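PDB 4KG7: peptidase S8 and S53, subtilisin, kexin, sedolisin, which probably acts as a subtilisin-like serine endopeptidase, the mycosin MycP3 of the type VII (ESX-3) secretion system of mycobacteria. Local coordinates for residues P11-P16 / D191-G196; V85-D90 / D96-C101; G117-S122 / G299-A304; V262-S267 / S273-G278; L331-F336 / R342-R347. All coordinates share one frame; numbering follows the deposited sequence. Where two conformers were deposited one is given.

Overall arrangement
The contacts are spread over a subtilisin fold built round a parallel sheet, contact 1 adding an N-terminal segment to it. Contacts 2 and 4 both reach that sheet, at its outermost strand 85-90 and at strand 259-265, with centres about 28 Å apart. They come nearest the predicted Asp73, His104, Ser319 triad: Gly97 of contact 2 lies about 9 Å from the Asp73 side chain, and the side chains of Phe274 (contact 4) and Ser319 are about 8 Å apart. Contact 5 packs the far end of helix 318-335, whose first turn carries Ser319. Contacts 1, 3 and 5 lie away from the triad, 1 and 3 on opposite sides of the molecule, centres about 40 Å apart.

Contact 1: residues P11-P16 / D191-G196; sequences PQIAPP and DQSVLG
The pyrrolidine ring of Pro16 carries a methyl of Val194 over one of its faces. Val194 CG1 lies 3.7 Å from Pro16 CD and 3.8 Å from Pro16 CG, so the methyl rests above the ring but is shifted toward the side formed by CB, CG and CD. Ala162 and Val166 of helix 150-170 and Ala198 of helix 193-205 also touch this proline. The second methyl of Val194 serves another partner: CG2 meets Ile13 CG2 at 3.9 Å, where the two side chains cross at about a right angle. With CG1 anti to the backbone N (chi1 175°), the valine fork is set to reach both residues of the N-terminal segment. Ile13 also lays CG1 alongside Ser193, 3.9 Å from Ser193 CB. An irregular, proline-rich segment is thereby laid across the first turn of helix 193-205 by apolar contact, with no hydrogen bond between the two segments. The start of that turn is organised by an Asx turn, in which Asp191 OD2 accepts from Ser193 N at 3.0 Å; the N-H comes from well above the carboxylate plane. Gln192 holds the N-cap position between them, and its OE1 accepts hydrogen bonds from the indole NE1 atoms of Trp254 and Trp255. On the inner side of the helix Leu195 packs against Leu161 and Ile251.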
# COMPACT_ATOMS: atom_id res chain seq x y z
N PRO A 11 -11.15 19.75 -13.23
CA PRO A 11 -11.52 19.09 -14.50
C PRO A 11 -10.75 19.58 -15.74
O PRO A 11 -10.77 18.89 -16.75
CB PRO A 11 -13.03 19.35 -14.64
CG PRO A 11 -13.36 20.39 -13.64
CD PRO A 11 -12.29 20.43 -12.60
N GLN A 12 -10.08 20.71 -15.65
CA GLN A 12 -9.22 21.20 -16.73
C GLN A 12 -7.86 20.51 -16.80
O GLN A 12 -7.12 20.71 -17.76
CB GLN A 12 -8.98 22.71 -16.58
CG GLN A 12 -10.25 23.53 -16.68
CD GLN A 12 -10.99 23.27 -17.98
OE1 GLN A 12 -10.42 23.42 -19.06
NE2 GLN A 12 -12.26 22.86 -17.88
N ILE A 13 -7.50 19.74 -15.77
CA ILE A 13 -6.19 19.11 -15.72
C ILE A 13 -6.28 17.64 -16.14
O ILE A 13 -7.01 16.82 -15.54
CB ILE A 13 -5.57 19.24 -14.32
CG1 ILE A 13 -5.45 20.72 -13.92
CG2 ILE A 13 -4.23 18.51 -14.27
CD1 ILE A 13 -4.50 21.58 -14.74
N ALA A 14 -5.52 17.30 -17.18
CA ALA A 14 -5.49 15.93 -17.71
C ALA A 14 -4.66 14.99 -16.83
O ALA A 14 -3.74 15.43 -16.16
CB ALA A 14 -4.95 15.92 -19.12
N PRO A 15 -4.98 13.70 -16.85
CA PRO A 15 -4.04 12.79 -16.23
C PRO A 15 -2.71 12.82 -16.98
O PRO A 15 -2.68 13.18 -18.17
CB PRO A 15 -4.73 11.43 -16.32
CG PRO A 15 -5.80 11.56 -17.31
CD PRO A 15 -6.11 13.01 -17.48
N PRO A 16 -1.61 12.48 -16.30
CA PRO A 16 -0.34 12.40 -16.99
C PRO A 16 -0.28 11.14 -17.85
O PRO A 16 -1.10 10.23 -17.66
CB PRO A 16 0.66 12.33 -15.84
CG PRO A 16 -0.08 11.53 -14.82
CD PRO A 16 -1.51 11.95 -14.92
N ASP A 191 -0.60 22.18 -4.97
CA ASP A 191 -1.47 21.58 -5.96
C ASP A 191 -1.07 20.16 -6.33
O ASP A 191 0.06 19.90 -6.74
CB ASP A 191 -1.48 22.42 -7.23
CG ASP A 191 -2.40 21.85 -8.27
OD1 ASP A 191 -3.63 22.07 -8.15
OD2 ASP A 191 -1.89 21.17 -9.18
N GLN A 192 -2.00 19.24 -6.17
CA GLN A 192 -1.81 17.86 -6.61
C GLN A 192 -2.80 17.52 -7.69
O GLN A 192 -3.25 16.36 -7.81
CB GLN A 192 -2.02 16.90 -5.45
CG GLN A 192 -1.03 17.09 -4.33
CD GLN A 192 -1.25 16.11 -3.21
OE1 GLN A 192 -1.91 15.09 -3.37
NE2 GLN A 192 -0.67 16.42 -2.04
N SER A 193 -3.16 18.50 -8.52
CA SER A 193 -4.15 18.25 -9.57
C SER A 193 -3.78 17.09 -10.51
O SER A 193 -4.63 16.34 -10.93
CB SER A 193 -4.40 19.53 -10.38
OG SER A 193 -3.18 20.05 -10.88
N VAL A 194 -2.50 16.95 -10.84
CA VAL A 194 -2.08 15.89 -11.77
C VAL A 194 -2.23 14.51 -11.11
O VAL A 194 -2.70 13.55 -11.72
CB VAL A 194 -0.66 16.12 -12.33
CG1 VAL A 194 -0.22 14.94 -13.19
CG2 VAL A 194 -0.66 17.39 -13.15
N LEU A 195 -1.81 14.41 -9.86
CA LEU A 195 -1.98 13.15 -9.12
C LEU A 195 -3.46 12.82 -8.94
O LEU A 195 -3.88 11.66 -9.14
CB LEU A 195 -1.27 13.24 -7.74
CG LEU A 195 -1.39 12.00 -6.83
CD1 LEU A 195 -0.85 10.72 -7.48
CD2 LEU A 195 -0.70 12.26 -5.51
N GLY A 196 -4.25 13.81 -8.54
CA GLY A 196 -5.68 13.61 -8.47
C GLY A 196 -6.26 13.11 -9.78
O GLY A 196 -7.05 12.16 -9.80

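Contact 2: residues V85-D90 / D96-C101; sequences VEAGGD and DGLTDC
Gly89 and Asp96 are joined by one backbone hydrogen bond, from Gly89 N to Asp96 O at 3.0 Å. The donor approaches from above the carbonyl plane, with an N-H...O angle of 157°. The same oxygen lies close to Ala87 CB, at 3.2 Å, and Asp96 CB rests 3.7 Å from that methyl. Gly97 follows at a positive phi of 93° and brings its CA to within 3.3 Å of Gly89 O, a close backbone approach between two glycines. Beyond it Leu98 reaches back to the strand: its CD2 packs 3.6 Å from Val85 CG1, the two side chains running past each other in opposite directions, while CD1 faces Ala87 CB at 4.2 Å. Together these contacts fold the loop after strand 85-90 back onto the strand, which is the outermost strand on one side of the parallel sheet of the subtilisin fold. An Asx turn shapes the returning loop, Leu98 N donating to Asp96 OD1 at 2.8 Å from above the carboxylate plane. Farther out, Asp90 is held through OD2 by Thr95 OG1 and a salt bridge to Arg134, and Gly97 O accepts from Ser132 OG. The loop then runs toward the predicted catalytic His104. Along the way Asp100 OD1 bonds Thr74 OG1, next to the predicted catalytic Asp73, and also Gly103 N, while its OD2 bonds Thr106 OG1. Cys101 closes a disulfide with Cys32 of the N-terminal region.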
# COMPACT_ATOMS: atom_id res chain seq x y z
N VAL A 85 5.45 -12.63 -10.88
CA VAL A 85 5.66 -11.16 -11.01
C VAL A 85 6.12 -10.70 -12.39
O VAL A 85 7.14 -11.17 -12.94
CB VAL A 85 6.69 -10.64 -9.99
CG1 VAL A 85 6.63 -9.12 -9.90
CG2 VAL A 85 6.45 -11.27 -8.63
N GLU A 86 5.38 -9.75 -12.92
CA GLU A 86 5.54 -9.18 -14.26
C GLU A 86 6.27 -7.84 -14.12
O GLU A 86 6.02 -7.08 -13.17
CB GLU A 86 4.14 -8.97 -14.89
CG GLU A 86 4.10 -8.21 -16.22
CD GLU A 86 2.69 -7.97 -16.76
OE1 GLU A 86 1.71 -8.49 -16.19
OE2 GLU A 86 2.55 -7.24 -17.76
N ALA A 87 7.14 -7.53 -15.07
CA ALA A 87 7.84 -6.26 -15.09
C ALA A 87 6.89 -5.10 -15.38
O ALA A 87 6.14 -5.16 -16.35
CB ALA A 87 8.91 -6.31 -16.16
N GLY A 88 6.95 -4.05 -14.56
CA GLY A 88 6.17 -2.84 -14.78
C GLY A 88 7.03 -1.60 -14.88
O GLY A 88 6.49 -0.51 -15.05
N GLY A 89 8.35 -1.73 -14.81
CA GLY A 89 9.24 -0.62 -15.04
C GLY A 89 9.73 0.08 -13.79
O GLY A 89 9.50 -0.37 -12.67
N ASP A 90 10.41 1.22 -14.00
CA ASP A 90 11.26 1.82 -12.98
C ASP A 90 11.22 3.35 -13.14
O ASP A 90 11.38 3.88 -14.26
CB ASP A 90 12.67 1.26 -13.18
CG ASP A 90 13.63 1.55 -12.03
OD1 ASP A 90 13.29 2.27 -11.08
OD2 ASP A 90 14.78 1.06 -12.10
N ASP A 96 13.60 -3.10 -14.95
CA ASP A 96 12.27 -3.60 -15.31
C ASP A 96 11.31 -3.60 -14.14
O ASP A 96 10.16 -4.00 -14.27
CB ASP A 96 12.39 -5.01 -15.91
CG ASP A 96 13.06 -6.02 -14.97
OD1 ASP A 96 13.42 -5.68 -13.82
OD2 ASP A 96 13.27 -7.17 -15.46
N GLY A 97 11.75 -3.14 -12.98
CA GLY A 97 10.92 -3.18 -11.81
C GLY A 97 11.12 -4.42 -10.96
O GLY A 97 10.48 -4.54 -9.90
N LEU A 98 11.99 -5.32 -11.39
CA LEU A 98 12.20 -6.62 -10.73
C LEU A 98 13.51 -6.67 -9.95
O LEU A 98 14.04 -7.74 -9.68
CB LEU A 98 12.09 -7.77 -11.73
CG LEU A 98 10.76 -7.81 -12.49
CD1 LEU A 98 10.82 -8.92 -13.52
CD2 LEU A 98 9.60 -7.97 -11.50
N THR A 99 14.00 -5.49 -9.59
CA THR A 99 15.10 -5.34 -8.68
C THR A 99 14.63 -4.55 -7.45
O THR A 99 14.20 -3.42 -7.56
CB THR A 99 16.29 -4.61 -9.32
OG1 THR A 99 16.77 -5.36 -10.44
CG2 THR A 99 17.38 -4.45 -8.31
N ASP A 100 14.77 -5.13 -6.27
CA ASP A 100 14.40 -4.48 -5.03
C ASP A 100 15.64 -4.29 -4.15
O ASP A 100 16.12 -5.24 -3.55
CB ASP A 100 13.36 -5.35 -4.33
CG ASP A 100 12.85 -4.73 -3.03
OD1 ASP A 100 13.21 -3.57 -2.73
OD2 ASP A 100 12.12 -5.44 -2.31
N CYS A 101 16.10 -3.05 -4.07
CA CYS A 101 17.29 -2.69 -3.30
C CYS A 101 16.95 -2.40 -1.83
O CYS A 101 17.83 -2.14 -1.02
CB CYS A 101 17.93 -1.46 -3.99
SG CYS A 101 19.50 -0.78 -3.38

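Contact 3: residues G117-S122 / G299-A304; sequences GPDGFS and GGLSNA
Asp119 rests its carboxylate against Leu301 while its OD1 accepts a hydrogen bond from Phe121 N within the same loop, at 2.9 Å and an N-H...O angle of 160°. This bond closes an Asx turn and meets OD1 on the anti side, somewhat out of the carboxylate plane. The other oxygen, OD2, forms a salt bridge with Arg81. Leu301 CD1 lies 3.5 Å from Asp119 OD2, so an apolar methyl packs against a carboxylate whose two oxygens are both engaged by polar partners. No hydrogen bond joins the two segments. The two branches of Leu301 divide the work. CD1 takes the carboxylate, whereas CD2 turns to Phe121 and touches both CB and CG at 3.7 Å. A chi1 of 175° swings the Phe121 ring away from its own N, and Leu301 crosses it obliquely near the ring's attachment point. Arg81 touches the same phenylalanine. Leu301 thus joins the loop between helix 104-113 and strand 129-134 to strand 301-306, the middle strand of a small antiparallel sheet, and the Phe121 side chain extends onto Ser292 and Val293 of the neighbouring strand 292-293.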
# COMPACT_ATOMS: atom_id res chain seq x y z
N GLY A 117 4.13 -22.85 0.49
CA GLY A 117 5.36 -23.62 0.37
C GLY A 117 5.51 -24.54 1.56
O GLY A 117 4.52 -24.89 2.22
N PRO A 118 6.76 -24.93 1.86
CA PRO A 118 7.03 -25.93 2.89
C PRO A 118 7.06 -25.33 4.29
O PRO A 118 7.99 -25.57 5.08
CB PRO A 118 8.39 -26.48 2.47
CG PRO A 118 9.08 -25.30 1.88
CD PRO A 118 8.01 -24.49 1.20
N ASP A 119 6.03 -24.55 4.61
CA ASP A 119 5.95 -23.80 5.84
C ASP A 119 4.53 -23.23 5.93
O ASP A 119 3.67 -23.60 5.12
CB ASP A 119 6.98 -22.69 5.85
CG ASP A 119 6.89 -21.81 4.61
OD1 ASP A 119 5.77 -21.39 4.24
OD2 ASP A 119 7.96 -21.52 4.03
N GLY A 120 4.28 -22.37 6.92
CA GLY A 120 2.94 -21.83 7.18
C GLY A 120 2.63 -20.54 6.47
O GLY A 120 1.59 -19.95 6.75
N PHE A 121 3.48 -20.11 5.54
CA PHE A 121 3.27 -18.80 4.89
C PHE A 121 2.56 -18.91 3.55
O PHE A 121 2.86 -19.77 2.75
CB PHE A 121 4.58 -18.05 4.67
CG PHE A 121 4.39 -16.78 3.89
CD1 PHE A 121 3.92 -15.65 4.54
CD2 PHE A 121 4.57 -16.72 2.52
CE1 PHE A 121 3.66 -14.50 3.84
CE2 PHE A 121 4.34 -15.56 1.81
CZ PHE A 121 3.86 -14.45 2.48
N SER A 122 1.61 -18.00 3.31
CA SER A 122 1.02 -17.82 1.99
C SER A 122 0.63 -16.37 1.79
O SER A 122 0.23 -15.70 2.75
CB SER A 122 -0.24 -18.66 1.81
OG SER A 122 -0.81 -18.49 0.52
N GLY A 299 15.36 -16.07 -1.58
CA GLY A 299 13.95 -15.76 -1.64
C GLY A 299 13.04 -16.50 -0.67
O GLY A 299 11.87 -16.73 -0.96
N GLY A 300 13.56 -16.79 0.52
CA GLY A 300 12.79 -17.47 1.54
C GLY A 300 12.02 -16.48 2.38
O GLY A 300 11.84 -15.32 1.99
N LEU A 301 11.58 -16.93 3.54
CA LEU A 301 10.80 -16.09 4.45
C LEU A 301 11.68 -15.17 5.29
O LEU A 301 12.79 -15.54 5.69
CB LEU A 301 9.94 -16.94 5.37
CG LEU A 301 8.96 -17.90 4.72
CD1 LEU A 301 8.13 -18.53 5.84
CD2 LEU A 301 8.04 -17.19 3.75
N SER A 302 11.16 -13.97 5.53
CA SER A 302 11.84 -12.99 6.41
C SER A 302 10.85 -12.21 7.23
O SER A 302 9.65 -12.16 6.93
CB SER A 302 12.70 -12.02 5.60
OG SER A 302 11.84 -11.36 4.69
N ASN A 303 11.33 -11.60 8.29
CA ASN A 303 10.48 -10.92 9.25
C ASN A 303 11.20 -9.80 9.99
O ASN A 303 10.81 -9.43 11.08
CB ASN A 303 9.83 -11.92 10.20
CG ASN A 303 10.82 -12.62 11.12
OD1 ASN A 303 12.01 -12.52 10.92
ND2 ASN A 303 10.32 -13.38 12.07
N ALA A 304 12.26 -9.27 9.40
CA ALA A 304 13.04 -8.22 10.06
C ALA A 304 13.83 -7.39 9.08
O ALA A 304 14.15 -7.84 7.99
CB ALA A 304 13.99 -8.79 11.10

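Contact 4: residues V262-S267 / S273-G278; sequences VGAVDS and SFTMAG
Ala264 near the end of strand 259-265 and Thr275 on the returning loop bring their CA atoms to 5.6 Å, and the strand's peptide N-H is taken up by a side chain of the loop. Ala264 N donates to Thr275 OG1 at 2.9 Å in an almost straight bond, 173° at the hydrogen. A chi1 of -153° turns the threonine hydroxyl toward the strand and places it 3.4 Å from Gly263 CA as well. Thr275 CB rides alongside the same backbone, 3.8 Å from Ala264 O. Phe274 adds an apolar contact from the neighbouring position, its CE1 lying 3.7 Å from the methyl CB of Ala264. Thr318, at the start of helix 318-335, touches both Ala264 and Thr275. Gly263, on the same strand, makes backbone bonds to Ile283 and Ala285 of the next strand of the sheet. The arrangement belongs to the catalytic end of the subtilisin fold, where the serine nucleophile heads a long central helix: Thr318 precedes the predicted nucleophile Ser319, whose side chain is about 8 Å from that of Phe274.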
# COMPACT_ATOMS: atom_id res chain seq x y z
N VAL A 262 -5.69 2.60 4.27
CA VAL A 262 -5.63 1.47 5.16
C VAL A 262 -4.76 1.73 6.38
O VAL A 262 -3.55 1.94 6.25
CB VAL A 262 -5.07 0.24 4.43
CG1 VAL A 262 -5.09 -0.99 5.30
CG2 VAL A 262 -5.83 -0.03 3.16
N GLY A 263 -5.39 1.70 7.56
CA GLY A 263 -4.67 1.76 8.83
C GLY A 263 -4.21 0.39 9.28
O GLY A 263 -4.61 -0.62 8.72
N ALA A 264 -3.34 0.35 10.31
CA ALA A 264 -2.77 -0.88 10.86
C ALA A 264 -3.46 -1.25 12.18
O ALA A 264 -3.76 -0.38 12.99
CB ALA A 264 -1.30 -0.73 11.09
N VAL A 265 -3.74 -2.54 12.34
CA VAL A 265 -4.17 -3.09 13.61
C VAL A 265 -3.20 -4.13 14.12
O VAL A 265 -2.43 -4.75 13.36
CB VAL A 265 -5.60 -3.68 13.55
CG1 VAL A 265 -6.64 -2.59 13.39
CG2 VAL A 265 -5.70 -4.75 12.46
N ASP A 266 -3.21 -4.33 15.44
CA ASP A 266 -2.56 -5.47 16.03
C ASP A 266 -3.32 -6.78 15.70
O ASP A 266 -4.35 -6.76 15.04
CB ASP A 266 -2.30 -5.21 17.54
CG ASP A 266 -3.55 -5.20 18.41
OD1 ASP A 266 -4.59 -5.76 18.05
OD2 ASP A 266 -3.42 -4.65 19.52
N SER A 267 -2.79 -7.92 16.12
CA SER A 267 -3.44 -9.20 15.73
C SER A 267 -4.84 -9.39 16.34
O SER A 267 -5.59 -10.24 15.85
CB SER A 267 -2.55 -10.40 16.05
OG SER A 267 -2.18 -10.41 17.42
N SER A 273 -0.32 1.19 17.63
CA SER A 273 0.11 2.41 18.29
C SER A 273 0.63 3.46 17.30
O SER A 273 0.50 4.68 17.55
CB SER A 273 1.20 2.10 19.30
OG SER A 273 2.32 1.53 18.66
N PHE A 274 1.23 2.99 16.20
CA PHE A 274 1.88 3.87 15.21
C PHE A 274 0.97 4.29 14.05
O PHE A 274 1.38 5.05 13.20
CB PHE A 274 3.12 3.17 14.65
CG PHE A 274 2.83 1.81 14.07
CD1 PHE A 274 2.27 1.68 12.80
CD2 PHE A 274 3.01 0.66 14.83
CE1 PHE A 274 1.96 0.43 12.30
CE2 PHE A 274 2.71 -0.60 14.32
CZ PHE A 274 2.18 -0.72 13.04
N THR A 275 -0.26 3.81 14.01
CA THR A 275 -1.07 4.07 12.81
C THR A 275 -1.45 5.55 12.74
O THR A 275 -1.90 6.12 13.75
CB THR A 275 -2.25 3.08 12.67
OG1 THR A 275 -2.60 2.94 11.28
CG2 THR A 275 -3.44 3.50 13.47
N MET A 276 -1.28 6.17 11.58
CA MET A 276 -1.49 7.63 11.46
C MET A 276 -2.98 7.94 11.35
O MET A 276 -3.62 7.53 10.38
CB MET A 276 -0.79 8.17 10.24
CG MET A 276 -0.91 9.67 10.08
SD MET A 276 -0.06 10.19 8.59
CE MET A 276 -0.77 11.80 8.36
N ALA A 277 -3.50 8.76 12.25
CA ALA A 277 -4.91 9.14 12.21
C ALA A 277 -5.15 10.16 11.12
O ALA A 277 -4.39 11.11 10.98
CB ALA A 277 -5.34 9.74 13.52
N GLY A 278 -6.23 9.98 10.38
CA GLY A 278 -6.66 10.99 9.43
C GLY A 278 -8.09 10.74 9.02
O GLY A 278 -8.58 9.61 9.13

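Contact 5: residues L331-F336 / R342-R347; sequences LVRSKF and RQVVHR
Val332 and Phe336 pack against Val344 and Arg347 where the long helix 318-335 of the subtilisin fold ends and a short turn leads into helix 341-350. The short axes run at 122° to each other, 10.5 Å apart at closest approach, and side chains fill the gap. Near-trans chi1 values in Val332 and Val344 aim CG1 of each into the interface; Val332 CG1 lies 4.1 Å from Val344 CG1 and 3.6 Å from Arg347 CD. The other methyl of Val344, CG2, packs 3.7 Å from Arg333 NE, crossing the arginine chain at about a right angle. Arg333 bends at chi3, and its guanidinium continues past the valine to a salt bridge with Asp207 and to the carbonyl oxygens of Arg174 and Leu339, so the contact uses the flank of a group already held at its end. Arg347 leaves its helix extended through chi1 and chi2, then turns at chi3 (-81°) and again at chi4, which brings the guanidinium over one face of the Phe336 ring. This is a cation-pi contact, with Arg347 CZ 4.3 Å from the centroid of the Phe336 ring and the two planes 34° apart. Hydrogen bonds from NH1 to Ala373 O and Trp376 O, near the C-terminal end of the chain, fix the orientation of the cation. The opposite face of the ring is backed by Lys335 CG, while Arg347 NH1 approaches Phe336 CE2 to 3.5 Å.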
# COMPACT_ATOMS: atom_id res chain seq x y z
N LEU A 331 -9.09 -11.16 -4.01
CA LEU A 331 -10.01 -12.28 -3.76
C LEU A 331 -11.43 -11.91 -4.18
O LEU A 331 -12.15 -12.69 -4.83
CB LEU A 331 -10.00 -12.70 -2.29
CG LEU A 331 -8.69 -13.28 -1.77
CD1 LEU A 331 -8.90 -13.85 -0.36
CD2 LEU A 331 -8.04 -14.29 -2.71
N VAL A 332 -11.86 -10.73 -3.75
CA VAL A 332 -13.24 -10.28 -3.97
C VAL A 332 -13.49 -10.09 -5.46
O VAL A 332 -14.53 -10.48 -5.98
CB VAL A 332 -13.54 -9.00 -3.16
CG1 VAL A 332 -14.86 -8.36 -3.60
CG2 VAL A 332 -13.59 -9.33 -1.67
N ARG A 333 -12.55 -9.46 -6.17
CA ARG A 333 -12.75 -9.25 -7.61
C ARG A 333 -12.73 -10.53 -8.41
O ARG A 333 -13.41 -10.60 -9.44
CB ARG A 333 -11.73 -8.25 -8.18
CG ARG A 333 -11.72 -6.91 -7.47
CD ARG A 333 -11.31 -5.81 -8.41
NE ARG A 333 -12.44 -5.37 -9.22
CZ ARG A 333 -12.44 -4.27 -9.96
NH1 ARG A 333 -11.33 -3.55 -10.09
NH2 ARG A 333 -13.52 -3.90 -10.60
N SER A 334 -12.00 -11.54 -7.96
CA SER A 334 -12.01 -12.83 -8.62
C SER A 334 -13.36 -13.53 -8.42
O SER A 334 -13.90 -14.09 -9.36
CB SER A 334 -10.88 -13.72 -8.10
OG SER A 334 -10.88 -15.00 -8.70
N LYS A 335 -13.88 -13.51 -7.21
CA LYS A 335 -15.15 -14.17 -6.92
C LYS A 335 -16.32 -13.45 -7.56
O LYS A 335 -17.27 -14.10 -8.06
CB LYS A 335 -15.39 -14.31 -5.42
CG LYS A 335 -16.73 -14.97 -5.17
CD LYS A 335 -16.92 -15.55 -3.80
CE LYS A 335 -18.30 -16.17 -3.72
NZ LYS A 335 -18.71 -16.47 -2.33
N PHE A 336 -16.24 -12.12 -7.57
CA PHE A 336 -17.32 -11.29 -8.11
C PHE A 336 -16.75 -10.39 -9.20
O PHE A 336 -16.56 -9.19 -9.01
CB PHE A 336 -17.93 -10.45 -7.00
CG PHE A 336 -18.47 -11.23 -5.85
CD1 PHE A 336 -19.65 -11.94 -5.96
CD2 PHE A 336 -17.83 -11.21 -4.63
CE1 PHE A 336 -20.14 -12.67 -4.88
CE2 PHE A 336 -18.32 -11.90 -3.55
CZ PHE A 336 -19.48 -12.62 -3.67
N ARG A 342 -15.98 0.71 -7.23
CA ARG A 342 -16.74 1.32 -6.11
C ARG A 342 -17.48 0.23 -5.34
O ARG A 342 -17.56 0.27 -4.11
CB ARG A 342 -17.74 2.36 -6.57
CG ARG A 342 -17.17 3.64 -7.14
CD ARG A 342 -18.29 4.48 -7.63
NE ARG A 342 -17.98 5.86 -7.97
CZ ARG A 342 -18.14 6.41 -9.17
NH1 ARG A 342 -18.59 5.72 -10.20
NH2 ARG A 342 -17.89 7.70 -9.31
N GLN A 343 -18.06 -0.73 -6.07
CA GLN A 343 -18.80 -1.82 -5.42
C GLN A 343 -17.86 -2.66 -4.57
O GLN A 343 -18.23 -3.09 -3.49
CB GLN A 343 -19.52 -2.69 -6.44
CG GLN A 343 -20.75 -2.05 -7.03
CD GLN A 343 -21.36 -2.89 -8.14
OE1 GLN A 343 -20.71 -3.18 -9.15
NE2 GLN A 343 -22.62 -3.29 -7.97
N VAL A 344 -16.63 -2.87 -5.04
CA VAL A 344 -15.67 -3.68 -4.31
C VAL A 344 -15.26 -2.98 -3.03
O VAL A 344 -15.22 -3.61 -1.96
CB VAL A 344 -14.43 -4.00 -5.18
CG1 VAL A 344 -13.33 -4.66 -4.35
CG2 VAL A 344 -14.80 -4.89 -6.35
N VAL A 345 -14.98 -1.68 -3.12
CA VAL A 345 -14.62 -0.92 -1.94
C VAL A 345 -15.78 -0.94 -0.92
O VAL A 345 -15.58 -1.13 0.25
CB VAL A 345 -14.17 0.52 -2.31
CG1 VAL A 345 -14.07 1.39 -1.06
CG2 VAL A 345 -12.84 0.47 -3.06
N HIS A 346 -17.00 -0.73 -1.39
CA HIS A 346 -18.18 -0.78 -0.51
C HIS A 346 -18.28 -2.13 0.19
O HIS A 346 -18.56 -2.21 1.39
CB HIS A 346 -19.44 -0.52 -1.35
CG HIS A 346 -20.72 -0.60 -0.57
ND1 HIS A 346 -21.22 0.45 0.17
CD2 HIS A 346 -21.60 -1.62 -0.42
CE1 HIS A 346 -22.37 0.09 0.72
NE2 HIS A 346 -22.60 -1.17 0.40
N ARG A 347 -18.06 -3.20 -0.54
CA ARG A 347 -18.13 -4.53 0.02
C ARG A 347 -17.06 -4.71 1.12
O ARG A 347 -17.30 -5.33 2.16
CB ARG A 347 -17.96 -5.52 -1.13
CG ARG A 347 -17.93 -6.98 -0.77
CD ARG A 347 -18.07 -7.81 -2.03
NE ARG A 347 -19.46 -7.92 -2.46
CZ ARG A 347 -20.32 -8.87 -2.08
NH1 ARG A 347 -19.96 -9.82 -1.21
NH2 ARG A 347 -21.55 -8.85 -2.55